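Local structure of formiminoglutamase (4MYK) at residues D15-S20 with L66-N71; I32-F37 with F114-G119; V76-L81 with F302-A307; M206-V211 with V254-Q259; T231-D236 with M275-S280. The protein catalyses the hydrolysis of N-formimino-L-glutamate, being an arginase-like manganese metalloenzyme with the α/β fold shared by arginases and deacetylases. The protein carries 1 engineered substitution. All coordinates share one frame; numbering follows the deposited sequence.

Contact 1: residues D15-S20 with L66-N71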
# COMPACT_ATOMS: atom_id res chain seq x y z
N ASP A 15 -18.38 -5.82 23.41
CA ASP A 15 -18.00 -5.06 22.22
C ASP A 15 -19.13 -5.07 21.19
O ASP A 15 -19.06 -5.79 20.20
CB ASP A 15 -16.71 -5.67 21.63
CG ASP A 15 -16.19 -4.91 20.41
OD1 ASP A 15 -16.78 -3.88 20.03
OD2 ASP A 15 -15.17 -5.34 19.82
N PRO A 16 -20.19 -4.29 21.44
CA PRO A 16 -21.31 -4.17 20.50
C PRO A 16 -20.86 -3.55 19.19
O PRO A 16 -20.19 -2.51 19.23
CB PRO A 16 -22.26 -3.21 21.21
CG PRO A 16 -21.90 -3.29 22.63
CD PRO A 16 -20.43 -3.52 22.67
N ARG A 17 -21.22 -4.16 18.07
CA ARG A 17 -20.83 -3.63 16.76
C ARG A 17 -22.03 -3.29 15.87
O ARG A 17 -23.15 -3.21 16.34
CB ARG A 17 -19.86 -4.58 16.06
CG ARG A 17 -18.52 -4.65 16.77
CD ARG A 17 -17.57 -5.62 16.11
NE ARG A 17 -16.24 -5.55 16.71
CZ ARG A 17 -15.13 -6.02 16.15
NH1 ARG A 17 -15.17 -6.59 14.95
NH2 ARG A 17 -13.96 -5.91 16.78
N LEU A 18 -21.78 -3.04 14.59
CA LEU A 18 -22.83 -2.56 13.68
C LEU A 18 -24.07 -3.42 13.74
O LEU A 18 -25.19 -2.91 13.69
CB LEU A 18 -22.32 -2.46 12.24
CG LEU A 18 -21.46 -1.23 11.90
CD1 LEU A 18 -20.58 -1.50 10.70
CD2 LEU A 18 -22.34 -0.02 11.67
N LEU A 19 -23.88 -4.73 13.84
CA LEU A 19 -25.00 -5.67 13.95
C LEU A 19 -26.03 -5.28 15.02
O LEU A 19 -27.24 -5.43 14.81
CB LEU A 19 -24.47 -7.08 14.20
CG LEU A 19 -25.48 -8.21 14.09
CD1 LEU A 19 -26.27 -8.06 12.81
CD2 LEU A 19 -24.77 -9.55 14.14
N SER A 20 -25.57 -4.75 16.15
CA SER A 20 -26.45 -4.37 17.26
C SER A 20 -27.39 -3.18 16.99
O SER A 20 -28.34 -2.95 17.74
CB SER A 20 -25.63 -4.09 18.52
OG SER A 20 -24.76 -2.99 18.30
N LEU A 66 -18.24 -6.25 11.89
CA LEU A 66 -17.31 -5.14 12.09
C LEU A 66 -17.95 -3.90 12.70
O LEU A 66 -19.17 -3.74 12.67
CB LEU A 66 -16.63 -4.76 10.77
CG LEU A 66 -15.96 -5.88 9.97
CD1 LEU A 66 -15.25 -5.32 8.77
CD2 LEU A 66 -14.98 -6.62 10.87
N GLY A 67 -17.11 -3.05 13.27
CA GLY A 67 -17.46 -1.68 13.61
C GLY A 67 -18.02 -1.40 14.99
O GLY A 67 -19.23 -1.40 15.17
N SER A 68 -17.16 -1.13 15.96
CA SER A 68 -17.64 -0.80 17.30
C SER A 68 -18.57 0.41 17.28
O SER A 68 -18.18 1.49 16.83
CB SER A 68 -16.45 -0.54 18.24
OG SER A 68 -15.61 -1.68 18.31
N VAL A 69 -19.81 0.23 17.76
CA VAL A 69 -20.80 1.31 17.78
C VAL A 69 -20.33 2.53 18.60
O VAL A 69 -20.63 3.67 18.24
CB VAL A 69 -22.17 0.84 18.29
CG1 VAL A 69 -22.66 -0.32 17.44
CG2 VAL A 69 -22.11 0.43 19.74
N ASN A 70 -19.61 2.29 19.68
CA ASN A 70 -18.96 3.39 20.37
C ASN A 70 -17.48 3.41 20.06
O ASN A 70 -16.74 2.51 20.46
CB ASN A 70 -19.18 3.34 21.87
CG ASN A 70 -18.82 4.65 22.56
OD1 ASN A 70 -18.47 5.64 21.91
ND2 ASN A 70 -18.91 4.65 23.88
N ASN A 71 -17.06 4.45 19.34
CA ASN A 71 -15.69 4.60 18.91
C ASN A 71 -15.02 5.66 19.76
O ASN A 71 -15.36 6.84 19.68
CB ASN A 71 -15.65 5.00 17.43
CG ASN A 71 -14.23 5.11 16.89
OD1 ASN A 71 -13.36 5.70 17.52
ND2 ASN A 71 -14.01 4.54 15.72
O HOH W 1 -21.26 -5.80 13.06
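R17 lays its extended side chain across the loop L66-S68, and its carbons do most of the touching: CB sits 3.4 Å from G67 O and CD 3.8 Å from L66 C. At the far end NH1 reaches L66 CD2 at 4.1 Å, but its hydrogen bond goes to the carbonyl of R65. An arginine suits this place because three methylenes can lie on peptide backbone while the guanidinium still finds acceptors. R17 NE also makes a salt bridge with D15 OD2 at 3.3 Å, entering from above the carboxylate plane. D15 OD1 accepts from S68 OG at 3.0 Å on its syn side, so D15 ties its own segment to the loop. V69 holds segment 15-20 further along. Its backbone N donates to P16 O at 3.1 Å, nearly straight at 165°, and its side chain points toward the segment, with CG1 3.1 Å from R17 O and CG2 3.9 Å from P16 CB. L66 turns its side chain away, onto R293 and Y297 of helix 290-306, and offers its carbonyl, which takes a weak bond from L18 N and one from the water that also serves L19 N. D15 and S68 lie against G191 and C190 of the second subunit. The contact thus combines backbone and carboxylate hydrogen bonds with carbon packing on the main chain, holding an N-terminal segment without regular secondary structure.

Contact 2: residues I32-F37 with F114-G119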
# COMPACT_ATOMS: atom_id res chain seq x y z
N ILE A 32 -31.41 4.56 8.90
CA ILE A 32 -30.65 4.25 7.71
C ILE A 32 -31.13 2.93 7.15
O ILE A 32 -31.29 1.96 7.89
CB ILE A 32 -29.13 4.16 8.01
CG1 ILE A 32 -28.59 5.52 8.49
CG2 ILE A 32 -28.35 3.64 6.79
CD1 ILE A 32 -27.29 5.43 9.27
N VAL A 33 -31.36 2.90 5.84
CA VAL A 33 -31.78 1.67 5.18
C VAL A 33 -30.80 1.20 4.09
O VAL A 33 -30.47 1.94 3.17
CB VAL A 33 -33.24 1.78 4.67
CG1 VAL A 33 -33.63 0.57 3.82
CG2 VAL A 33 -34.19 1.92 5.86
N ILE A 34 -30.33 -0.04 4.25
CA ILE A 34 -29.40 -0.69 3.32
C ILE A 34 -30.13 -1.48 2.23
O ILE A 34 -30.98 -2.33 2.51
CB ILE A 34 -28.45 -1.67 4.06
CG1 ILE A 34 -27.63 -0.94 5.13
CG2 ILE A 34 -27.53 -2.37 3.09
CD1 ILE A 34 -26.98 -1.88 6.12
N ILE A 35 -29.79 -1.20 0.98
CA ILE A 35 -30.41 -1.83 -0.17
C ILE A 35 -29.32 -2.44 -1.03
O ILE A 35 -28.35 -1.76 -1.37
CB ILE A 35 -31.22 -0.79 -1.02
CG1 ILE A 35 -32.35 -0.18 -0.18
CG2 ILE A 35 -31.77 -1.43 -2.29
CD1 ILE A 35 -32.79 1.22 -0.63
N GLY A 36 -29.46 -3.71 -1.38
CA GLY A 36 -28.45 -4.36 -2.20
C GLY A 36 -28.80 -4.32 -3.67
O GLY A 36 -29.96 -4.47 -4.04
N PHE A 37 -27.79 -4.10 -4.50
CA PHE A 37 -27.96 -4.16 -5.95
C PHE A 37 -26.91 -5.09 -6.59
O PHE A 37 -25.89 -4.62 -7.12
CB PHE A 37 -27.95 -2.76 -6.57
CG PHE A 37 -28.58 -2.70 -7.94
CD1 PHE A 37 -29.93 -3.00 -8.11
CD2 PHE A 37 -27.83 -2.34 -9.05
CE1 PHE A 37 -30.50 -2.96 -9.36
CE2 PHE A 37 -28.40 -2.29 -10.30
CZ PHE A 37 -29.74 -2.60 -10.46
N PHE A 114 -32.73 7.49 5.44
CA PHE A 114 -31.51 7.60 4.62
C PHE A 114 -31.17 6.28 3.93
O PHE A 114 -30.85 5.28 4.59
CB PHE A 114 -30.33 8.09 5.46
CG PHE A 114 -29.07 8.33 4.67
CD1 PHE A 114 -28.27 7.28 4.27
CD2 PHE A 114 -28.68 9.62 4.35
CE1 PHE A 114 -27.12 7.50 3.55
CE2 PHE A 114 -27.53 9.85 3.64
CZ PHE A 114 -26.75 8.79 3.23
N PRO A 115 -31.22 6.27 2.59
CA PRO A 115 -30.90 5.08 1.80
C PRO A 115 -29.39 4.93 1.55
O PRO A 115 -28.73 5.87 1.09
CB PRO A 115 -31.61 5.35 0.46
CG PRO A 115 -32.04 6.79 0.50
CD PRO A 115 -31.45 7.43 1.71
N PHE A 116 -28.86 3.74 1.84
CA PHE A 116 -27.50 3.39 1.44
C PHE A 116 -27.57 2.18 0.52
O PHE A 116 -28.08 1.12 0.91
CB PHE A 116 -26.61 3.10 2.65
CG PHE A 116 -25.28 2.47 2.30
CD1 PHE A 116 -24.18 3.26 2.01
CD2 PHE A 116 -25.13 1.08 2.26
CE1 PHE A 116 -22.95 2.67 1.69
CE2 PHE A 116 -23.91 0.50 1.95
CZ PHE A 116 -22.82 1.30 1.66
N VAL A 117 -27.07 2.33 -0.70
CA VAL A 117 -27.19 1.27 -1.70
C VAL A 117 -25.83 0.62 -1.94
O VAL A 117 -24.88 1.28 -2.36
CB VAL A 117 -27.75 1.80 -3.03
CG1 VAL A 117 -27.99 0.64 -4.01
CG2 VAL A 117 -29.04 2.59 -2.80
N ILE A 118 -25.75 -0.67 -1.65
CA ILE A 118 -24.50 -1.40 -1.87
C ILE A 118 -24.59 -2.19 -3.17
O ILE A 118 -25.52 -2.96 -3.37
CB ILE A 118 -24.14 -2.32 -0.68
CG1 ILE A 118 -22.86 -3.10 -0.98
CG2 ILE A 118 -25.29 -3.26 -0.32
CD1 ILE A 118 -21.67 -2.21 -1.23
N GLY A 119 -23.61 -1.97 -4.05
CA GLY A 119 -23.56 -2.65 -5.34
C GLY A 119 -22.44 -3.69 -5.42
O GLY A 119 -21.69 -3.89 -4.45
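F116 presents the edge of its ring to I34, whose CG2 lies near the ring plane, 4.3 Å from CD2. The same methyl, which chi1 of -59° sets anti to the backbone N of I34, reaches I118 CG2 at 4.2 Å, where the two side chains run side by side. I32 joins this face through CG1, 4.3 Å from F114 CB, and F302 and F299 of helix 290-306 pack onto the rings of F114 and F116. On the other face I35, F37, P115 and V117 meet helix 94-110; I35 CB lies 4.4 Å from V117 CG2. Beta-branched I32, V33, I34, I35, V117 and I118 suit a strand because they prefer extended backbones, whereas G36, with no side chain, lets I118 CG2 settle 3.8 Å from its CA. Between the two faces runs an unbroken parallel ladder. V33 N donates to F114 O at 2.7 Å, F116 N returns a bond to V33 O at 2.8 Å, and I35, I118 and F37 continue the alternation. P115 costs this ladder no bond, since its N is not among the atoms bonded to strand 32-37. The strand directions differ by 26°, the twist of a parallel sheet. They are neighbours in the central eight-stranded parallel sheet, of strand order 2-1-3-8-7-4-5-6, flanked by helices on both faces, the hallmark of the arginase/deacetylase α/β fold.

Contact 3: residues V76-L81 with F302-A307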
# COMPACT_ATOMS: atom_id res chain seq x y z
N VAL A 76 -17.27 9.06 19.18
CA VAL A 76 -18.64 9.13 18.69
C VAL A 76 -19.35 7.83 19.04
O VAL A 76 -18.86 6.74 18.74
CB VAL A 76 -18.69 9.38 17.15
CG1 VAL A 76 -20.10 9.23 16.63
CG2 VAL A 76 -18.15 10.76 16.82
N ASP A 77 -20.50 7.95 19.71
CA ASP A 77 -21.30 6.79 20.03
C ASP A 77 -22.50 6.78 19.10
O ASP A 77 -23.30 7.71 19.09
CB ASP A 77 -21.77 6.87 21.48
CG ASP A 77 -22.55 5.64 21.92
OD1 ASP A 77 -22.68 4.69 21.12
OD2 ASP A 77 -23.03 5.61 23.08
N ALA A 78 -22.62 5.71 18.31
CA ALA A 78 -23.71 5.58 17.35
C ALA A 78 -24.79 4.64 17.88
O ALA A 78 -25.68 4.23 17.13
CB ALA A 78 -23.19 5.07 15.99
N SER A 79 -24.69 4.31 19.16
CA SER A 79 -25.58 3.36 19.81
C SER A 79 -27.06 3.69 19.63
O SER A 79 -27.91 2.80 19.71
CB SER A 79 -25.25 3.25 21.30
OG SER A 79 -24.00 2.59 21.48
N HIS A 80 -27.36 4.96 19.39
CA HIS A 80 -28.75 5.41 19.29
C HIS A 80 -29.40 5.22 17.90
O HIS A 80 -30.62 5.34 17.77
CB HIS A 80 -28.89 6.87 19.75
CG HIS A 80 -28.50 7.88 18.72
ND1 HIS A 80 -27.23 8.41 18.64
CD2 HIS A 80 -29.21 8.46 17.73
CE1 HIS A 80 -27.17 9.27 17.64
NE2 HIS A 80 -28.36 9.32 17.07
N LEU A 81 -28.59 4.93 16.88
CA LEU A 81 -29.11 4.81 15.53
C LEU A 81 -29.73 3.44 15.33
O LEU A 81 -29.34 2.47 15.98
CB LEU A 81 -28.00 5.01 14.49
CG LEU A 81 -27.48 6.42 14.22
CD1 LEU A 81 -26.35 6.38 13.20
CD2 LEU A 81 -28.59 7.32 13.75
N PHE A 302 -19.27 6.35 7.83
CA PHE A 302 -20.43 7.14 7.46
C PHE A 302 -21.43 7.13 8.61
O PHE A 302 -21.93 8.17 9.03
CB PHE A 302 -21.13 6.64 6.19
CG PHE A 302 -22.49 7.25 6.02
CD1 PHE A 302 -22.63 8.50 5.44
CD2 PHE A 302 -23.61 6.62 6.54
CE1 PHE A 302 -23.87 9.10 5.34
CE2 PHE A 302 -24.85 7.20 6.43
CZ PHE A 302 -24.98 8.45 5.84
N VAL A 303 -21.74 5.92 9.10
CA VAL A 303 -22.70 5.73 10.18
C VAL A 303 -22.33 6.53 11.43
O VAL A 303 -23.20 7.14 12.05
CB VAL A 303 -22.82 4.24 10.53
CG1 VAL A 303 -23.54 4.06 11.87
CG2 VAL A 303 -23.54 3.49 9.41
N LEU A 304 -21.05 6.52 11.80
CA LEU A 304 -20.57 7.34 12.91
C LEU A 304 -20.79 8.83 12.67
O LEU A 304 -21.19 9.55 13.57
CB LEU A 304 -19.08 7.09 13.13
CG LEU A 304 -18.68 5.79 13.82
CD1 LEU A 304 -17.18 5.77 14.01
CD2 LEU A 304 -19.38 5.66 15.15
N GLY A 305 -20.51 9.28 11.45
CA GLY A 305 -20.69 10.68 11.10
C GLY A 305 -22.15 11.05 11.22
O GLY A 305 -22.51 12.13 11.71
N PHE A 306 -23.01 10.14 10.77
CA PHE A 306 -24.45 10.33 10.80
C PHE A 306 -24.94 10.49 12.24
O PHE A 306 -25.77 11.35 12.54
CB PHE A 306 -25.14 9.15 10.14
CG PHE A 306 -26.56 9.41 9.75
CD1 PHE A 306 -26.85 10.02 8.54
CD2 PHE A 306 -27.60 9.04 10.59
CE1 PHE A 306 -28.16 10.26 8.17
CE2 PHE A 306 -28.91 9.28 10.23
CZ PHE A 306 -29.19 9.89 9.01
N ALA A 307 -24.41 9.66 13.13
CA ALA A 307 -24.79 9.73 14.53
C ALA A 307 -24.60 11.13 15.13
O ALA A 307 -25.14 11.43 16.20
CB ALA A 307 -24.03 8.68 15.35
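L81 drives its two methyls into the end of helix 290-306 and makes the dense side of this contact. Its CD2 reaches F306 CD2 at 3.7 Å, arriving at the ring edge and in the ring plane, while CD1 settles 3.4 Å from V303 O and also meets the side chains of V303 and A307. Chi1 of -75° puts CG beside the backbone N and lets the forked end spread over V303, F306 and A307. Next to it A78 and A307 come together through their methyls, CB to CB 3.8 Å; two alanines allow the backbones to approach so closely, with CA atoms 5.1 Å apart. V76 then crosses L304, CG1 to CD2 3.9 Å, and both side chains also rest on F266 of helix 258-270. The segment 76-81 is suited to such packing by its shape: strand 76-77, paired antiparallel with strand 70-71, leads into a type I beta turn from A78 to L81, closed by L81 N to A78 O at 3.0 Å. Overlapping the start of that turn, D77 OD1 accepts from S79 N at 2.8 Å, an Asx turn, which keeps this carboxylate occupied on the side that faces away from the helix. Here the contact loosens. S79 and D77 are exposed and point outward, and H80 only skirts the helix end: CE1 meets A307 O at 3.3 Å, in the plane of the imidazole, while L81 CG lies over one face of the ring. A crystal neighbour also touches H80, so its orientation may owe something to the lattice.

Contact 4: residues M206-V211 with V254-Q259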
# COMPACT_ATOMS: atom_id res chain seq x y z
N MET A 206 -12.53 17.61 -9.94
CA MET A 206 -11.60 17.66 -8.83
C MET A 206 -10.60 16.50 -8.87
O MET A 206 -10.78 15.49 -8.20
CB MET A 206 -12.36 17.66 -7.51
CG MET A 206 -13.03 19.00 -7.24
SD MET A 206 -13.70 19.17 -5.58
CE MET A 206 -14.13 20.90 -5.64
N TRP A 207 -9.55 16.68 -9.69
CA TRP A 207 -8.58 15.62 -9.97
C TRP A 207 -7.95 15.10 -8.70
O TRP A 207 -7.80 15.83 -7.73
CB TRP A 207 -7.47 16.13 -10.90
CG TRP A 207 -7.95 16.64 -12.21
CD1 TRP A 207 -8.02 17.93 -12.61
CD2 TRP A 207 -8.45 15.85 -13.31
NE1 TRP A 207 -8.52 18.01 -13.89
CE2 TRP A 207 -8.79 16.75 -14.34
CE3 TRP A 207 -8.64 14.48 -13.53
CZ2 TRP A 207 -9.31 16.32 -15.56
CZ3 TRP A 207 -9.15 14.06 -14.74
CH2 TRP A 207 -9.48 14.97 -15.74
N LEU A 208 -7.58 13.82 -8.71
CA LEU A 208 -6.92 13.19 -7.57
C LEU A 208 -5.81 14.08 -6.99
O LEU A 208 -5.78 14.36 -5.79
CB LEU A 208 -6.37 11.81 -7.97
CG LEU A 208 -5.64 10.99 -6.91
CD1 LEU A 208 -6.54 10.72 -5.71
CD2 LEU A 208 -5.12 9.70 -7.49
N SER A 209 -4.91 14.54 -7.86
CA SER A 209 -3.77 15.35 -7.45
C SER A 209 -4.17 16.57 -6.61
O SER A 209 -3.46 16.95 -5.68
CB SER A 209 -2.94 15.77 -8.68
OG SER A 209 -3.70 16.51 -9.61
N GLU A 210 -5.31 17.16 -6.92
CA GLU A 210 -5.77 18.33 -6.18
C GLU A 210 -6.45 17.95 -4.86
O GLU A 210 -6.27 18.62 -3.84
CB GLU A 210 -6.65 19.22 -7.06
CG GLU A 210 -8.13 19.15 -6.78
CD GLU A 210 -8.92 20.12 -7.66
OE1 GLU A 210 -8.73 20.08 -8.90
OE2 GLU A 210 -9.71 20.90 -7.09
N VAL A 211 -7.21 16.85 -4.87
CA VAL A 211 -7.76 16.30 -3.63
C VAL A 211 -6.61 16.02 -2.64
O VAL A 211 -6.67 16.36 -1.46
CB VAL A 211 -8.55 14.99 -3.88
CG1 VAL A 211 -8.93 14.32 -2.57
CG2 VAL A 211 -9.79 15.26 -4.72
N VAL A 254 -3.00 4.26 -8.70
CA VAL A 254 -3.00 5.31 -7.68
C VAL A 254 -4.44 5.65 -7.32
O VAL A 254 -5.39 5.24 -8.00
CB VAL A 254 -2.26 6.59 -8.13
CG1 VAL A 254 -0.77 6.36 -8.20
CG2 VAL A 254 -2.79 7.08 -9.47
N GLY A 255 -4.60 6.42 -6.24
CA GLY A 255 -5.91 6.82 -5.77
C GLY A 255 -5.99 6.98 -4.27
O GLY A 255 -4.98 6.99 -3.56
N LEU A 256 -7.22 7.11 -3.77
CA LEU A 256 -7.46 7.42 -2.38
C LEU A 256 -6.98 6.29 -1.48
O LEU A 256 -7.10 5.13 -1.82
CB LEU A 256 -8.95 7.68 -2.15
CG LEU A 256 -9.58 8.88 -2.88
CD1 LEU A 256 -11.07 8.86 -2.70
CD2 LEU A 256 -8.98 10.22 -2.40
N SER A 257 -6.43 6.64 -0.32
CA SER A 257 -6.08 5.60 0.63
C SER A 257 -7.33 5.20 1.42
O SER A 257 -8.34 5.90 1.41
CB SER A 257 -4.97 6.08 1.57
OG SER A 257 -5.44 7.11 2.42
N ALA A 258 -7.26 4.06 2.08
CA ALA A 258 -8.37 3.60 2.90
C ALA A 258 -8.71 4.63 3.99
O ALA A 258 -9.88 4.94 4.20
CB ALA A 258 -8.08 2.19 3.50
N GLN A 259 -7.70 5.18 4.66
CA GLN A 259 -7.93 6.20 5.70
C GLN A 259 -8.65 7.44 5.16
O GLN A 259 -9.54 7.99 5.80
CB GLN A 259 -6.61 6.62 6.35
CG GLN A 259 -6.79 7.42 7.64
CD GLN A 259 -7.68 6.70 8.66
OE1 GLN A 259 -7.35 5.61 9.13
NE2 GLN A 259 -8.80 7.31 9.00
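With chi1 at -180° and chi2 at 58°, L208 extends from the first turn of helix 208-214 and spreads its two methyls over the loop at G255. CD2 presses on G255 CA at 3.4 Å, tighter than the usual carbon-carbon distance, and also meets V254 CG2 at 4.0 Å. The other branch, CD1, turns to L256 CD2 at 4.1 Å. One turn of helix further on, V211 adds its CG1, which meets the same L256 CD2 at 4.1 Å, the two side chains crossing at about a right angle. The four apolar residues suit a contact that is buried and made by methyl groups and the bare main chain of G255, which holds backbone angles that a side chain would jam against the preceding carbonyl; lacking one, it lets the leucine close in. V211 also rests on F183 of strand 180-185 and A216 of helix 216-227; V254 packs against Q259 of the third subunit. The contact thus joins the start of helix 208-214, which follows directly on strand 204-207, outermost in this chain's sheet, to the loop leading into helix 258-270, whose N-cap is S257.

Contact 5: residues T231-D236 with M275-S280. With MN (manganese (II) ion), chain C.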
# COMPACT_ATOMS: atom_id res chain seq x y z
N THR A 231 -27.63 16.39 -1.33
CA THR A 231 -26.49 15.79 -2.02
C THR A 231 -26.51 14.26 -2.00
O THR A 231 -26.70 13.62 -0.96
CB THR A 231 -25.18 16.31 -1.43
OG1 THR A 231 -25.08 17.71 -1.70
CG2 THR A 231 -24.02 15.62 -2.07
N PHE A 232 -26.34 13.69 -3.19
CA PHE A 232 -26.19 12.25 -3.41
C PHE A 232 -24.69 11.95 -3.35
O PHE A 232 -23.93 12.41 -4.20
CB PHE A 232 -26.78 11.90 -4.79
CG PHE A 232 -26.48 10.50 -5.25
CD1 PHE A 232 -26.14 9.50 -4.35
CD2 PHE A 232 -26.57 10.18 -6.60
CE1 PHE A 232 -25.87 8.20 -4.79
CE2 PHE A 232 -26.31 8.88 -7.04
CZ PHE A 232 -25.96 7.90 -6.13
N PHE A 233 -24.28 11.21 -2.32
CA PHE A 233 -22.88 10.87 -2.11
C PHE A 233 -22.59 9.51 -2.75
O PHE A 233 -22.89 8.47 -2.16
CB PHE A 233 -22.53 10.88 -0.62
CG PHE A 233 -21.05 10.74 -0.32
CD1 PHE A 233 -20.12 11.60 -0.90
CD2 PHE A 233 -20.59 9.76 0.56
CE1 PHE A 233 -18.76 11.46 -0.62
CE2 PHE A 233 -19.24 9.63 0.84
CZ PHE A 233 -18.33 10.48 0.25
N SER A 234 -22.04 9.54 -3.96
CA SER A 234 -21.82 8.35 -4.77
C SER A 234 -20.34 7.95 -4.74
O SER A 234 -19.49 8.68 -5.26
CB SER A 234 -22.26 8.59 -6.21
OG SER A 234 -22.27 7.39 -6.98
N PHE A 235 -20.05 6.81 -4.13
CA PHE A 235 -18.66 6.43 -3.89
C PHE A 235 -18.23 5.19 -4.66
O PHE A 235 -18.40 4.08 -4.16
CB PHE A 235 -18.42 6.19 -2.40
CG PHE A 235 -17.01 6.48 -1.97
CD1 PHE A 235 -15.93 6.01 -2.69
CD2 PHE A 235 -16.76 7.25 -0.83
CE1 PHE A 235 -14.64 6.28 -2.29
CE2 PHE A 235 -15.46 7.52 -0.43
CZ PHE A 235 -14.41 7.04 -1.16
N ASP A 236 -17.65 5.38 -5.84
CA ASP A 236 -17.06 4.26 -6.57
C ASP A 236 -15.78 3.87 -5.85
O ASP A 236 -14.88 4.68 -5.72
CB ASP A 236 -16.75 4.66 -8.02
CG ASP A 236 -16.17 3.50 -8.84
OD1 ASP A 236 -15.58 2.56 -8.28
OD2 ASP A 236 -16.31 3.55 -10.07
N MET A 275 -28.05 13.32 1.52
CA MET A 275 -29.35 12.68 1.73
C MET A 275 -29.41 11.21 1.31
O MET A 275 -30.36 10.49 1.65
CB MET A 275 -30.46 13.50 1.06
CG MET A 275 -30.50 14.96 1.53
SD MET A 275 -30.81 15.13 3.30
CE MET A 275 -32.50 14.53 3.38
N MET A 276 -28.40 10.76 0.58
CA MET A 276 -28.26 9.34 0.33
C MET A 276 -26.85 9.06 -0.11
O MET A 276 -26.07 9.96 -0.37
CB MET A 276 -29.26 8.83 -0.72
CG MET A 276 -28.82 9.02 -2.17
SD MET A 276 -29.78 8.04 -3.38
CE MET A 276 -29.01 6.42 -3.18
N MET A 277 -26.53 7.78 -0.18
CA MET A 277 -25.19 7.33 -0.50
C MET A 277 -25.27 6.02 -1.26
O MET A 277 -26.13 5.19 -0.96
CB MET A 277 -24.37 7.12 0.78
CG MET A 277 -23.13 6.30 0.56
SD MET A 277 -21.91 6.41 1.86
CE MET A 277 -20.49 5.73 1.00
N ASP A 278 -24.42 5.85 -2.26
CA ASP A 278 -24.24 4.53 -2.84
C ASP A 278 -22.75 4.21 -2.94
O ASP A 278 -21.91 5.11 -2.84
CB ASP A 278 -25.03 4.32 -4.16
CG ASP A 278 -24.34 4.90 -5.40
OD1 ASP A 278 -23.26 5.52 -5.29
OD2 ASP A 278 -24.89 4.73 -6.51
N MET A 279 -22.44 2.93 -3.09
CA MET A 279 -21.07 2.45 -3.07
C MET A 279 -20.97 1.43 -4.17
O MET A 279 -21.68 0.43 -4.14
CB MET A 279 -20.76 1.80 -1.72
CG MET A 279 -19.31 1.40 -1.53
SD MET A 279 -19.01 0.70 0.12
CE MET A 279 -19.44 2.10 1.16
N SER A 280 -20.11 1.69 -5.14
CA SER A 280 -20.08 0.91 -6.38
C SER A 280 -18.77 0.19 -6.61
O SER A 280 -17.73 0.62 -6.12
CB SER A 280 -20.33 1.83 -7.59
OG SER A 280 -21.69 2.16 -7.70
MN MN C . -14.53 3.84 -11.43
O HOH W 2 -16.06 3.41 -13.24
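S234 OG donates to D278 OD1 at 2.7 Å, joining two buried polar side chains on one face of the sheet. D278 OD2 accepts from N128 and S125, so both carboxylate oxygens are bonded. At the C-terminal end of strand 231-236, two residues past S234, D236 OD2 binds manganese at 2.3 Å; D146, H148, D238 and a water share that ion, and D236 also belongs to the second manganese site with N122 and D146. The strands, joined through helix 258-270 in a beta-alpha-beta unit, form a parallel ladder that includes F235 N to D278 O at 2.8 Å. F232 lifts its edge to the carboxylate, CZ 3.4 Å from D278 OD2, with ring and carboxylate planes 73° apart, while M276 SD hangs over one ring face, 4.4 Å from the centroid, a Met-aromatic contact. On the opposite face of the sheet, with F233 and F235, M277 SD comes to the edge of the F233 ring, and M277 CE reaches F235 CB at 4.0 Å. Flexible methionine chains can mould themselves to the rigid rings. The chemistry implies a strand held by backbone bonds along its length and by sulfur-aromatic packing near its start, consistent with D236 being firmly positioned.

How the contacts relate
Contacts 2 and 5 form the core: their four strands lie in one parallel sheet, where 114-119 and 274-280 are direct neighbours, probably hydrogen-bonded through V117 with M277 and M279. They share backbone ladders and apolar faces, but contact 5 alone carries a metal ligand. Contact 4, at the far side of the sheet, is buried yet purely apolar, and touches contact 5 through L256 and F235. Contacts 1 and 3 are only partly buried, about 10 Å apart between centres, and are stitched by the hairpin of strands 70-71 and 76-77; the first relies on hydrogen bonds as well as packing, the second is apolar. Helix 290-306 connects contact 3 to contact 2, where F302 and F306 meet F114 and I32.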